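Local coordinates for protein Amuc_1102 (Akkermansia muciniphila, PDB 7DSZ) that is of undetermined function but adopts an immunoglobulin-like fold related to archaeal type IV pilus proteins, which suggests a role in pilus-like structures, at residues I56-V60 / L74-F78; R89-Y95 / P167-T172; Y136-V140 / M158-W162. All blocks are in the same frame, centred on the assembly; numbering follows the deposited sequence. Where two conformers were deposited one is given.

Contact 1 (I56-V60 / L74-F78); sequences IPFKV and LTFKF
Phe-58 and Phe-76 meet ring against ring between two strands, 56-60 and 74-78, that run at 153° to each other with their axes 11.7 Å apart at closest approach, too far for backbone pairing. The aromatic pair is edge-to-face: the edge of Phe-76 is directed at the face of Phe-58, with centroids 4.8 Å apart and planes inclined by 50°, well short of perpendicular. CZ of Phe-76 stands 3.4 Å above the plane of the Phe-58 ring, over its centre, so that it lies at much the same distance from all six ring carbons. The first torsion of Phe-58 places the ring there: CG lies between the backbone N and the carbonyl carbon (chi1 74°), which carries the ring off its strand toward the incoming edge. Aliphatic groups close in beside the rings. CD1 of Leu-74 sits 3.9 Å from CG2 of Val-60 and also touches CE2 of Phe-58. At the other end, CG2 of Ile-56 bridges two aromatics, 4.4 Å from CE2 of Phe-76 and 4.3 Å from CE2 of Phe-78. Were Phe-58 replaced by an alanine, CZ of Phe-76 would probably lose the ring face it rests on, a gap would open in front of it, and Leu-74 would be deprived of one of its neighbours. Around the contact, Leu-23 and Leu-26 adjoin the 56-60 side, while Val-139 and Val-141 pack against Phe-76, whose ring also makes an edge-to-face pair with Tyr-100. Two strands from different sheets, facing each other through buried apolar side chains, form part of the hydrophobic core between the two sheets of a beta sandwich, as expected of this protein's immunoglobulin-like fold.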
loop_
_atom_site.group_PDB
_atom_site.type_symbol
_atom_site.label_atom_id
_atom_site.label_comp_id
_atom_site.label_asym_id
_atom_site.label_seq_id
_atom_site.Cartn_x
_atom_site.Cartn_y
_atom_site.Cartn_z
ATOM N N ILE C 56 -17.989 4.080 -12.695
ATOM C CA ILE C 56 -19.430 4.218 -12.554
ATOM C C ILE C 56 -19.787 5.524 -11.854
ATOM O O ILE C 56 -19.377 5.751 -10.710
ATOM C CB ILE C 56 -20.085 3.013 -11.845
ATOM C CG1 ILE C 56 -21.610 3.172 -11.813
ATOM C CG2 ILE C 56 -19.505 2.746 -10.445
ATOM C CD1 ILE C 56 -22.334 1.816 -11.609
ATOM N N PRO C 57 -20.512 6.428 -12.510
ATOM C CA PRO C 57 -20.980 7.639 -11.834
ATOM C C PRO C 57 -22.064 7.311 -10.829
ATOM O O PRO C 57 -22.871 6.405 -11.038
ATOM C CB PRO C 57 -21.570 8.491 -12.969
ATOM C CG PRO C 57 -21.217 7.816 -14.246
ATOM C CD PRO C 57 -20.977 6.347 -13.902
ATOM N N PHE C 58 -22.095 8.083 -9.743
ATOM C CA PHE C 58 -23.185 7.922 -8.788
ATOM C C PHE C 58 -23.385 9.198 -7.985
ATOM O O PHE C 58 -22.523 10.075 -7.945
ATOM C CB PHE C 58 -22.955 6.722 -7.862
ATOM C CG PHE C 58 -21.898 6.929 -6.803
ATOM C CD1 PHE C 58 -20.567 6.659 -7.068
ATOM C CD2 PHE C 58 -22.253 7.312 -5.525
ATOM C CE1 PHE C 58 -19.607 6.794 -6.076
ATOM C CE2 PHE C 58 -21.300 7.449 -4.528
ATOM C CZ PHE C 58 -19.972 7.201 -4.802
ATOM N N LYS C 59 -24.565 9.290 -7.360
ATOM C CA LYS C 59 -24.909 10.390 -6.470
ATOM C C LYS C 59 -25.682 9.808 -5.293
ATOM O O LYS C 59 -26.439 8.848 -5.463
ATOM C CB LYS C 59 -25.741 11.469 -7.198
ATOM C CG LYS C 59 -26.178 12.615 -6.295
ATOM C CD LYS C 59 -27.084 13.592 -7.049
ATOM C CE LYS C 59 -26.273 14.681 -7.702
ATOM N NZ LYS C 59 -27.141 15.823 -8.158
ATOM N N VAL C 60 -25.471 10.369 -4.105
ATOM C CA VAL C 60 -26.085 9.895 -2.867
ATOM C C VAL C 60 -27.109 10.915 -2.390
ATOM O O VAL C 60 -26.868 12.122 -2.462
ATOM C CB VAL C 60 -25.032 9.674 -1.762
ATOM C CG1 VAL C 60 -25.669 9.046 -0.522
ATOM C CG2 VAL C 60 -23.885 8.829 -2.283
ATOM N N LEU C 74 -19.657 3.867 2.165
ATOM C CA LEU C 74 -20.459 3.050 1.263
ATOM C C LEU C 74 -19.555 1.943 0.764
ATOM O O LEU C 74 -18.394 2.201 0.426
ATOM C CB LEU C 74 -20.955 3.832 0.041
ATOM C CG LEU C 74 -22.101 4.810 0.133
ATOM C CD1 LEU C 74 -22.309 5.419 -1.240
ATOM C CD2 LEU C 74 -23.356 4.040 0.604
ATOM N N THR C 75 -20.077 0.729 0.678
ATOM C CA THR C 75 -19.305 -0.378 0.126
ATOM C C THR C 75 -19.788 -0.679 -1.286
ATOM O O THR C 75 -20.981 -0.915 -1.503
ATOM C CB THR C 75 -19.410 -1.612 1.022
ATOM O OG1 THR C 75 -18.778 -1.325 2.275
ATOM C CG2 THR C 75 -18.705 -2.800 0.381
ATOM N N PHE C 76 -18.875 -0.627 -2.247
ATOM C CA PHE C 76 -19.167 -0.971 -3.632
ATOM C C PHE C 76 -18.615 -2.358 -3.910
ATOM O O PHE C 76 -17.430 -2.602 -3.691
ATOM C CB PHE C 76 -18.523 0.030 -4.596
ATOM C CG PHE C 76 -19.319 1.281 -4.791
ATOM C CD1 PHE C 76 -19.527 2.156 -3.733
ATOM C CD2 PHE C 76 -19.858 1.586 -6.031
ATOM C CE1 PHE C 76 -20.261 3.325 -3.911
ATOM C CE2 PHE C 76 -20.603 2.756 -6.216
ATOM C CZ PHE C 76 -20.805 3.623 -5.137
ATOM N N LYS C 77 -19.460 -3.253 -4.416
ATOM C CA LYS C 77 -19.021 -4.583 -4.825
ATOM C C LYS C 77 -19.077 -4.649 -6.343
ATOM O O LYS C 77 -20.134 -4.413 -6.940
ATOM C CB LYS C 77 -19.887 -5.665 -4.181
ATOM C CG LYS C 77 -19.766 -5.683 -2.675
ATOM C CD LYS C 77 -20.725 -6.694 -2.034
ATOM C CE LYS C 77 -20.395 -6.888 -0.543
ATOM N NZ LYS C 77 -21.349 -7.842 0.107
ATOM N N PHE C 78 -17.927 -4.908 -6.964
ATOM C CA PHE C 78 -17.819 -4.991 -8.411
ATOM C C PHE C 78 -17.728 -6.450 -8.841
ATOM O O PHE C 78 -16.972 -7.222 -8.251
ATOM C CB PHE C 78 -16.576 -4.262 -8.913
ATOM C CG PHE C 78 -16.595 -2.774 -8.676
ATOM C CD1 PHE C 78 -16.215 -2.267 -7.440
ATOM C CD2 PHE C 78 -16.964 -1.901 -9.682
ATOM C CE1 PHE C 78 -16.204 -0.897 -7.213
ATOM C CE2 PHE C 78 -16.963 -0.524 -9.474
ATOM C CZ PHE C 78 -16.574 -0.024 -8.241
#

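Contact 2 (R89-Y95 / P167-T172); sequences RQYLKLY and PSIVET
Tyr-91 and Ile-169 begin a short parallel ladder in which Leu-92 then pairs with Val-170 and Lys-93 with Glu-171, the strand axes approaching to 4.5 Å at an angle of 37°. Its bonds run from Tyr-91 N to Ser-168 O (2.7 Å), Val-170 N to Tyr-91 O and Lys-93 N to Val-170 O, with a weak fourth from Thr-172 N to Lys-93 O (3.3 Å). Past that weak link a water lies within bonding distance of both Tyr-95 N and Thr-172 O, accepting from the former.

On the face carrying Tyr-91, Lys-93 and Ile-169, the isoleucine is split between two conformers; in one of them its CD1 lies between two beta carbons, 3.6 Å from both CB of Tyr-91 and CB of Lys-93. Glu-171, extended with CG trans to the backbone N (chi1 -167°), crosses Lys-93 at a slant, but their charged atoms stay apart: NZ of Lys-93 is 4.5 Å from OE2 of Glu-171, beyond a salt bridge, and the ammonium instead bonds to Trp-162 O. On the other face, the amide end of Gln-90 crosses Val-170, with NE2 of Gln-90 3.3 Å from CG2 of Val-170, while its OE1 is held by Asn-84. CG2 of Thr-172 packs alongside CD2 of Leu-94 at 3.7 Å and also meets CD2 of Leu-92; its hydroxyl bonds to Tyr-174 N.

The segment 167-172 thus adds a parallel strand to strand 91-104, whose other neighbour here is the antiparallel strand 70-83, bonded through Leu-92 to Val-82 and Leu-94 to Ile-80. Beyond Glu-171 and Thr-172, the tag residue His-8 and Thr-12, both of a second subunit, pack against the added strand.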
loop_
_atom_site.group_PDB
_atom_site.type_symbol
_atom_site.label_atom_id
_atom_site.label_comp_id
_atom_site.label_asym_id
_atom_site.label_seq_id
_atom_site.Cartn_x
_atom_site.Cartn_y
_atom_site.Cartn_z
ATOM N N ARG C 89 -14.102 -22.723 -22.550
ATOM C CA ARG C 89 -15.429 -23.238 -22.256
ATOM C C ARG C 89 -16.076 -22.553 -21.053
ATOM O O ARG C 89 -17.278 -22.737 -20.831
ATOM C CB ARG C 89 -15.344 -24.753 -22.032
ATOM C CG ARG C 89 -16.519 -25.546 -22.598
ATOM C CD ARG C 89 -16.095 -26.915 -23.159
ATOM N NE ARG C 89 -14.713 -27.271 -22.832
ATOM C CZ ARG C 89 -14.182 -28.478 -23.029
ATOM N NH1 ARG C 89 -14.916 -29.454 -23.546
ATOM N NH2 ARG C 89 -12.915 -28.711 -22.702
ATOM N N GLN C 90 -15.331 -21.758 -20.282
ATOM C CA GLN C 90 -15.865 -21.197 -19.051
ATOM C C GLN C 90 -15.587 -19.701 -18.954
ATOM O O GLN C 90 -14.742 -19.141 -19.663
ATOM C CB GLN C 90 -15.299 -21.909 -17.816
ATOM C CG GLN C 90 -13.834 -21.659 -17.565
ATOM C CD GLN C 90 -13.324 -22.372 -16.326
ATOM O OE1 GLN C 90 -12.285 -22.008 -15.772
ATOM N NE2 GLN C 90 -14.050 -23.395 -15.888
ATOM N N TYR C 91 -16.332 -19.062 -18.056
ATOM C CA TYR C 91 -16.153 -17.659 -17.719
ATOM C C TYR C 91 -15.446 -17.540 -16.379
ATOM O O TYR C 91 -15.626 -18.375 -15.485
ATOM C CB TYR C 91 -17.498 -16.919 -17.643
ATOM C CG TYR C 91 -18.224 -16.782 -18.958
ATOM C CD1 TYR C 91 -17.816 -15.857 -19.899
ATOM C CD2 TYR C 91 -19.336 -17.567 -19.251
ATOM C CE1 TYR C 91 -18.477 -15.719 -21.100
ATOM C CE2 TYR C 91 -20.011 -17.429 -20.452
ATOM C CZ TYR C 91 -19.572 -16.504 -21.374
ATOM O OH TYR C 91 -20.221 -16.355 -22.577
ATOM N N LEU C 92 -14.652 -16.478 -16.240
ATOM C CA LEU C 92 -14.062 -16.098 -14.965
ATOM C C LEU C 92 -14.886 -14.969 -14.360
ATOM O O LEU C 92 -15.208 -14.007 -15.051
ATOM C CB LEU C 92 -12.611 -15.643 -15.148
ATOM C CG LEU C 92 -11.682 -16.740 -15.671
ATOM C CD1 LEU C 92 -10.276 -16.199 -15.873
ATOM C CD2 LEU C 92 -11.691 -17.933 -14.709
ATOM N N LYS C 93 -15.226 -15.095 -13.089
ATOM C CA LYS C 93 -15.911 -14.035 -12.359
ATOM C C LYS C 93 -14.899 -13.355 -11.448
ATOM O O LYS C 93 -14.339 -13.992 -10.548
ATOM C CB LYS C 93 -17.091 -14.580 -11.560
ATOM C CG LYS C 93 -17.856 -13.506 -10.799
ATOM C CD LYS C 93 -19.223 -13.990 -10.333
ATOM C CE LYS C 93 -19.095 -15.174 -9.383
ATOM N NZ LYS C 93 -20.433 -15.674 -8.929
ATOM N N LEU C 94 -14.652 -12.073 -11.703
ATOM C CA LEU C 94 -13.712 -11.267 -10.938
ATOM C C LEU C 94 -14.496 -10.384 -9.977
ATOM O O LEU C 94 -15.495 -9.772 -10.369
ATOM C CB LEU C 94 -12.863 -10.401 -11.867
ATOM C CG LEU C 94 -12.307 -11.109 -13.101
ATOM C CD1 LEU C 94 -11.423 -10.129 -13.869
ATOM C CD2 LEU C 94 -11.541 -12.389 -12.719
ATOM N N TYR C 95 -14.048 -10.320 -8.730
ATOM C CA TYR C 95 -14.792 -9.632 -7.683
ATOM C C TYR C 95 -13.896 -8.659 -6.939
ATOM O O TYR C 95 -12.729 -8.962 -6.669
ATOM C CB TYR C 95 -15.359 -10.638 -6.697
ATOM C CG TYR C 95 -15.970 -10.055 -5.434
ATOM C CD1 TYR C 95 -17.268 -9.545 -5.444
ATOM C CD2 TYR C 95 -15.282 -10.073 -4.227
ATOM C CE1 TYR C 95 -17.859 -9.049 -4.286
ATOM C CE2 TYR C 95 -15.864 -9.572 -3.060
ATOM C CZ TYR C 95 -17.148 -9.053 -3.112
ATOM O OH TYR C 95 -17.734 -8.570 -1.971
ATOM N N PRO C 167 -21.320 -24.331 -13.231
ATOM C CA PRO C 167 -19.959 -24.798 -13.523
ATOM C C PRO C 167 -19.272 -24.005 -14.625
ATOM O O PRO C 167 -18.041 -24.071 -14.732
ATOM C CB PRO C 167 -20.172 -26.264 -13.930
ATOM C CG PRO C 167 -21.579 -26.308 -14.444
ATOM C CD PRO C 167 -22.346 -25.321 -13.607
ATOM N N SER C 168 -20.014 -23.260 -15.442
ATOM C CA SER C 168 -19.413 -22.463 -16.502
ATOM C C SER C 168 -18.973 -21.075 -16.040
ATOM O O SER C 168 -18.450 -20.308 -16.855
ATOM C CB SER C 168 -20.384 -22.323 -17.674
ATOM O OG SER C 168 -21.504 -21.532 -17.316
ATOM N N ILE C 169 -19.192 -20.721 -14.776
ATOM C CA ILE C 169 -18.728 -19.452 -14.227
ATOM C C ILE C 169 -17.952 -19.762 -12.953
ATOM O O ILE C 169 -18.509 -20.305 -11.990
ATOM C CB ILE C 169 -19.884 -18.462 -13.967
ATOM C CG1 ILE C 169 -19.368 -17.170 -13.327
ATOM C CG2 ILE C 169 -20.991 -19.083 -13.131
ATOM C CD1 ILE C 169 -18.762 -16.205 -14.316
ATOM N N VAL C 170 -16.661 -19.445 -12.959
ATOM C CA VAL C 170 -15.755 -19.777 -11.866
ATOM C C VAL C 170 -15.172 -18.488 -11.305
ATOM O O VAL C 170 -14.587 -17.696 -12.052
ATOM C CB VAL C 170 -14.626 -20.707 -12.344
ATOM C CG1 VAL C 170 -13.788 -21.177 -11.163
ATOM C CG2 VAL C 170 -15.202 -21.882 -13.131
ATOM N N GLU C 171 -15.299 -18.297 -9.994
ATOM C CA GLU C 171 -14.694 -17.142 -9.344
ATOM C C GLU C 171 -13.207 -17.402 -9.116
ATOM O O GLU C 171 -12.800 -18.532 -8.831
ATOM C CB GLU C 171 -15.392 -16.841 -8.016
ATOM C CG GLU C 171 -15.031 -15.462 -7.421
ATOM C CD GLU C 171 -15.871 -15.086 -6.199
ATOM O OE1 GLU C 171 -15.393 -14.277 -5.369
ATOM O OE2 GLU C 171 -17.006 -15.600 -6.070
ATOM N N THR C 172 -12.393 -16.356 -9.263
ATOM C CA THR C 172 -10.952 -16.481 -9.078
ATOM C C THR C 172 -10.404 -15.191 -8.488
ATOM O O THR C 172 -10.852 -14.095 -8.845
ATOM C CB THR C 172 -10.229 -16.792 -10.393
ATOM O OG1 THR C 172 -8.815 -16.888 -10.161
ATOM C CG2 THR C 172 -10.478 -15.709 -11.438
HETATM O O HOH W 1 -12.358 -12.304 -7.277
#

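Contact 3 (Y136-V140 / M158-W162); sequences YQGVV and MEKWW
Tyr-136 and Trp-161 meet where a loop with a short 3-10 turn folds back against strand 134-143 of the immunoglobulin-like domain's mixed sheet. The touch is a CH-pi contact: CB of Tyr-136 stands 3.5 Å from the centroid of the five-membered ring of Trp-161, so it is the beta carbon that lies over the indole face. The phenol ring, swung beside the backbone N (chi1 -57°), leads off obliquely at 33° to the indole plane, toward Met-158. There CE of Met-158 comes 3.6 Å from OH of Tyr-136, brought round by bends at chi2 and chi3 of the methionine.

The opposite face of the Trp-161 indole is met by CE3 of Trp-162, 3.5 Å above the plane and toward the rim, so the ring is sandwiched between its own neighbour and Tyr-136, which limits its rotation. Trp-162 turns its six-membered ring to the strand. Its CZ3 approaches Gly-138 CA at 3.7 Å, where any beta carbon would run into the ring, and its CZ2 reaches CG2 of Val-140 at 3.5 Å. Further out, Trp-162 stacks with Tyr-79 of strand 70-83, the strand that bonds through its backbone to Tyr-136, Gly-138 and Val-140.

One polar bond pins the loop to the strand: NE1 of Trp-161 donates to the backbone O of Gln-137 at 3.0 Å. The N-H...O line is nearly straight at 171° and lies in the indole plane, yet the nitrogen sits above the carbonyl plane rather than on a lone pair of that oxygen.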
loop_
_atom_site.group_PDB
_atom_site.type_symbol
_atom_site.label_atom_id
_atom_site.label_comp_id
_atom_site.label_asym_id
_atom_site.label_seq_id
_atom_site.Cartn_x
_atom_site.Cartn_y
_atom_site.Cartn_z
ATOM N N TYR C 136 -19.915 -9.780 -18.810
ATOM C CA TYR C 136 -20.927 -9.301 -17.878
ATOM C C TYR C 136 -20.307 -8.325 -16.887
ATOM O O TYR C 136 -19.121 -8.430 -16.555
ATOM C CB TYR C 136 -21.543 -10.436 -17.098
ATOM C CG TYR C 136 -22.153 -11.510 -17.969
ATOM C CD1 TYR C 136 -23.275 -11.245 -18.729
ATOM C CD2 TYR C 136 -21.600 -12.781 -18.031
ATOM C CE1 TYR C 136 -23.848 -12.215 -19.527
ATOM C CE2 TYR C 136 -22.170 -13.770 -18.829
ATOM C CZ TYR C 136 -23.294 -13.472 -19.572
ATOM O OH TYR C 136 -23.873 -14.427 -20.369
ATOM N N GLN C 137 -21.131 -7.388 -16.408
ATOM C CA GLN C 137 -20.733 -6.416 -15.392
ATOM C C GLN C 137 -21.843 -6.268 -14.361
ATOM O O GLN C 137 -23.030 -6.360 -14.683
ATOM C CB GLN C 137 -20.458 -5.017 -15.975
ATOM C CG GLN C 137 -19.427 -4.997 -17.067
ATOM C CD GLN C 137 -19.079 -3.596 -17.533
ATOM O OE1 GLN C 137 -17.934 -3.320 -17.887
ATOM N NE2 GLN C 137 -20.076 -2.710 -17.572
ATOM N N GLY C 138 -21.453 -6.005 -13.118
ATOM C CA GLY C 138 -22.424 -5.684 -12.091
ATOM C C GLY C 138 -21.780 -4.879 -10.986
ATOM O O GLY C 138 -20.589 -5.039 -10.693
ATOM N N VAL C 139 -22.571 -3.998 -10.373
ATOM C CA VAL C 139 -22.137 -3.221 -9.218
ATOM C C VAL C 139 -23.250 -3.235 -8.184
ATOM O O VAL C 139 -24.392 -2.895 -8.501
ATOM C CB VAL C 139 -21.792 -1.767 -9.596
ATOM C CG1 VAL C 139 -21.400 -0.975 -8.348
ATOM C CG2 VAL C 139 -20.668 -1.738 -10.644
ATOM N N VAL C 140 -22.919 -3.615 -6.957
ATOM C CA VAL C 140 -23.852 -3.598 -5.831
ATOM C C VAL C 140 -23.308 -2.650 -4.774
ATOM O O VAL C 140 -22.145 -2.763 -4.378
ATOM C CB VAL C 140 -24.056 -5.006 -5.244
ATOM C CG1 VAL C 140 -24.964 -4.943 -3.997
ATOM C CG2 VAL C 140 -24.642 -5.944 -6.305
ATOM N N MET C 158 -31.273 -12.808 -16.021
ATOM C CA MET C 158 -29.824 -12.717 -15.973
ATOM C C MET C 158 -29.330 -11.459 -15.267
ATOM O O MET C 158 -28.115 -11.210 -15.254
ATOM C CB MET C 158 -29.265 -12.777 -17.393
ATOM C CG MET C 158 -29.307 -14.166 -17.979
ATOM S SD MET C 158 -28.051 -15.192 -17.195
ATOM C CE MET C 158 -26.567 -14.495 -17.919
ATOM N N GLU C 159 -30.236 -10.672 -14.675
ATOM C CA GLU C 159 -29.839 -9.390 -14.099
ATOM C C GLU C 159 -28.795 -9.574 -13.010
ATOM O O GLU C 159 -27.741 -8.936 -13.038
ATOM C CB GLU C 159 -31.046 -8.640 -13.541
ATOM C CG GLU C 159 -30.673 -7.241 -13.051
ATOM C CD GLU C 159 -31.563 -6.744 -11.929
ATOM O OE1 GLU C 159 -32.602 -7.386 -11.660
ATOM O OE2 GLU C 159 -31.216 -5.714 -11.309
ATOM N N LYS C 160 -29.072 -10.430 -12.033
ATOM C CA LYS C 160 -28.120 -10.681 -10.953
ATOM C C LYS C 160 -27.277 -11.917 -11.278
ATOM O O LYS C 160 -27.216 -12.894 -10.532
ATOM C CB LYS C 160 -28.847 -10.827 -9.624
ATOM C CG LYS C 160 -29.557 -9.568 -9.151
ATOM C CD LYS C 160 -30.130 -9.779 -7.757
ATOM C CE LYS C 160 -31.012 -8.611 -7.322
ATOM N NZ LYS C 160 -31.691 -8.892 -6.018
ATOM N N TRP C 161 -26.595 -11.826 -12.422
ATOM C CA TRP C 161 -25.825 -12.950 -12.945
ATOM C C TRP C 161 -24.731 -13.407 -11.990
ATOM O O TRP C 161 -24.308 -14.564 -12.074
ATOM C CB TRP C 161 -25.221 -12.578 -14.304
ATOM C CG TRP C 161 -24.277 -11.386 -14.236
ATOM C CD1 TRP C 161 -24.580 -10.074 -14.477
ATOM C CD2 TRP C 161 -22.888 -11.422 -13.893
ATOM N NE1 TRP C 161 -23.455 -9.291 -14.306
ATOM C CE2 TRP C 161 -22.406 -10.096 -13.945
ATOM C CE3 TRP C 161 -22.003 -12.448 -13.540
ATOM C CZ2 TRP C 161 -21.067 -9.771 -13.655
ATOM C CZ3 TRP C 161 -20.677 -12.124 -13.258
ATOM C CH2 TRP C 161 -20.225 -10.797 -13.320
ATOM N N TRP C 162 -24.272 -12.538 -11.076
ATOM C CA TRP C 162 -23.232 -12.929 -10.125
ATOM C C TRP C 162 -23.750 -13.837 -9.016
ATOM O O TRP C 162 -22.952 -14.305 -8.198
ATOM C CB TRP C 162 -22.588 -11.681 -9.498
ATOM C CG TRP C 162 -23.587 -10.730 -8.879
ATOM C CD1 TRP C 162 -24.018 -10.713 -7.583
ATOM C CD2 TRP C 162 -24.263 -9.658 -9.543
ATOM N NE1 TRP C 162 -24.936 -9.694 -7.405
ATOM C CE2 TRP C 162 -25.097 -9.033 -8.591
ATOM C CE3 TRP C 162 -24.252 -9.174 -10.856
ATOM C CZ2 TRP C 162 -25.909 -7.944 -8.910
ATOM C CZ3 TRP C 162 -25.047 -8.082 -11.173
ATOM C CH2 TRP C 162 -25.870 -7.483 -10.199
#

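Along the chain contact 1 closes first, and contact 3 is then nested inside the long loop that contact 2 closes. Contact 1 joins the three-stranded sheet to the mixed sheet, and its centre lies about 14 Å from that of contact 3 and 23 Å from that of contact 2. All three reach the mixed sheet, where strand 70-83 lies between strands 91-104 and 134-143. A probable backbone hydrogen bond from Lys-77 N to Val-140 O ties contact 1 to contact 3, while Lys-93 meets both tryptophans of contact 3. The segments 158-162 and 167-172 therefore attach later parts of the chain to the mixed sheet, whereas contact 1 lies in the buried interior between the sheets.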